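Local coordinates for Low molecular weight phosphotyrosine phosphatase family protein (Streptococcus pyogenes, PDB 5GOT) that probably hydrolyses phosphotyrosine in proteins, as a low molecular weight protein tyrosine phosphatase, at residues 74-79 with 91-96. Numbering follows the deposited sequence.
Sequences TDFNTF and KNLKEM
The ring of F76 bridges to L93 and M96 and so joins helices 73-78 and 87-96 of the low molecular weight phosphatase fold, a four-stranded parallel sheet with helices packed about it. Strand 81-84 runs between the two helices in sequence, and the CA atoms of F76 and L93 are 9.3 Å apart, a distance that the long, flat side chain of phenylalanine is suited to span: F76 points toward helix 87-96, and the far end of its ring does the touching. On the tight side, F76 CZ lies 3.7 Å from L93 CD2, the leucine placing one branch of its fork against the ring. With CG anti to the carbonyl carbon (chi1 -83°), L93, whose CB does not point straight at the other helix, swings its fork toward F76, and chi2 (164°) turns CD2 to the ring. F76 and L93 are both buried, and both touch I105 of strand 105-107. M96 forms the looser margin, partly exposed, a position that an unbranched, flexible chain suits; it meets the ring through CG alone, 4.0 Å from F76 CZ and oblique to the ring. No hydrogen bond links the two segments. The carbonyl of L93 accepts a hydrogen bond from S97 OG, while the same L93 O sits obliquely to the ring, 3.6 Å from F76 CZ.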
# COMPACT_ATOMS: atom_id res chain seq x y z
N THR A 74 -12.86 -11.46 3.53
CA THR A 74 -11.75 -12.40 3.57
C THR A 74 -10.44 -11.68 3.86
O THR A 74 -9.61 -12.16 4.64
CB THR A 74 -11.63 -13.16 2.25
OG1 THR A 74 -12.94 -13.42 1.72
CG2 THR A 74 -10.90 -14.47 2.50
N ASP A 75 -10.25 -10.52 3.22
CA ASP A 75 -9.00 -9.77 3.38
C ASP A 75 -8.82 -9.30 4.81
O ASP A 75 -7.72 -9.39 5.37
CB ASP A 75 -8.99 -8.58 2.43
CG ASP A 75 -9.04 -8.99 0.98
OD1 ASP A 75 -8.43 -10.02 0.64
OD2 ASP A 75 -9.68 -8.26 0.19
N PHE A 76 -9.88 -8.74 5.41
CA PHE A 76 -9.78 -8.28 6.79
C PHE A 76 -9.38 -9.41 7.73
O PHE A 76 -8.72 -9.16 8.75
CB PHE A 76 -11.09 -7.66 7.27
CG PHE A 76 -11.33 -6.27 6.78
CD1 PHE A 76 -10.71 -5.18 7.41
CD2 PHE A 76 -12.20 -6.02 5.73
CE1 PHE A 76 -10.95 -3.88 6.98
CE2 PHE A 76 -12.44 -4.73 5.29
CZ PHE A 76 -11.81 -3.65 5.92
N ASN A 77 -9.77 -10.66 7.41
CA ASN A 77 -9.40 -11.80 8.24
C ASN A 77 -7.98 -12.28 7.95
O ASN A 77 -7.27 -12.71 8.87
CB ASN A 77 -10.38 -12.96 8.01
CG ASN A 77 -11.64 -12.82 8.84
OD1 ASN A 77 -11.69 -13.27 9.98
ND2 ASN A 77 -12.66 -12.19 8.26
N THR A 78 -7.57 -12.22 6.69
CA THR A 78 -6.30 -12.81 6.27
C THR A 78 -5.11 -11.89 6.54
O THR A 78 -4.05 -12.36 6.97
CB THR A 78 -6.36 -13.16 4.78
OG1 THR A 78 -7.58 -13.87 4.52
CG2 THR A 78 -5.16 -14.02 4.39
N PHE A 79 -5.22 -10.60 6.25
CA PHE A 79 -4.05 -9.74 6.35
C PHE A 79 -3.72 -9.42 7.80
O PHE A 79 -4.61 -9.29 8.65
CB PHE A 79 -4.26 -8.45 5.55
CG PHE A 79 -4.15 -8.65 4.06
CD1 PHE A 79 -2.91 -8.81 3.45
CD2 PHE A 79 -5.28 -8.71 3.27
CE1 PHE A 79 -2.81 -9.01 2.07
CE2 PHE A 79 -5.19 -8.93 1.90
CZ PHE A 79 -3.95 -9.08 1.30
N LYS A 91 -10.38 5.72 8.12
CA LYS A 91 -11.73 5.81 8.66
C LYS A 91 -12.68 4.88 7.91
O LYS A 91 -13.46 4.14 8.52
CB LYS A 91 -12.26 7.24 8.59
CG LYS A 91 -11.46 8.28 9.34
CD LYS A 91 -11.97 9.68 9.03
CE LYS A 91 -10.88 10.75 9.23
NZ LYS A 91 -10.34 10.73 10.62
N ASN A 92 -12.62 4.91 6.58
CA ASN A 92 -13.51 4.08 5.79
C ASN A 92 -13.23 2.60 6.01
O ASN A 92 -14.16 1.79 6.06
CB ASN A 92 -13.41 4.44 4.32
CG ASN A 92 -14.07 5.76 4.01
OD1 ASN A 92 -15.13 6.06 4.55
ND2 ASN A 92 -13.45 6.56 3.15
N LEU A 93 -11.95 2.23 6.16
CA LEU A 93 -11.61 0.84 6.45
C LEU A 93 -12.26 0.37 7.74
O LEU A 93 -12.69 -0.79 7.84
CB LEU A 93 -10.10 0.66 6.53
CG LEU A 93 -9.38 0.47 5.18
CD1 LEU A 93 -7.88 0.71 5.37
CD2 LEU A 93 -9.64 -0.91 4.64
N LYS A 94 -12.33 1.25 8.74
CA LYS A 94 -12.89 0.85 10.03
C LYS A 94 -14.41 0.73 9.97
O LYS A 94 -14.98 -0.23 10.51
CB LYS A 94 -12.45 1.82 11.12
CG LYS A 94 -10.98 1.67 11.53
CD LYS A 94 -10.60 2.73 12.55
CE LYS A 94 -9.13 2.64 12.94
NZ LYS A 94 -8.74 3.78 13.79
N GLU A 95 -15.09 1.65 9.28
CA GLU A 95 -16.55 1.59 9.23
C GLU A 95 -17.02 0.40 8.39
O GLU A 95 -17.91 -0.35 8.81
CB GLU A 95 -17.15 2.88 8.67
CG GLU A 95 -16.48 4.19 9.08
CD GLU A 95 -16.51 4.48 10.58
OE1 GLU A 95 -17.06 3.68 11.39
OE2 GLU A 95 -15.98 5.56 10.98
N MET A 96 -16.42 0.20 7.21
CA MET A 96 -16.86 -0.89 6.36
C MET A 96 -16.65 -2.25 7.00
O MET A 96 -17.34 -3.21 6.64
CB MET A 96 -16.17 -0.81 4.99
CG MET A 96 -14.69 -1.12 4.96
SD MET A 96 -13.98 -0.76 3.34
CE MET A 96 -14.89 -1.92 2.29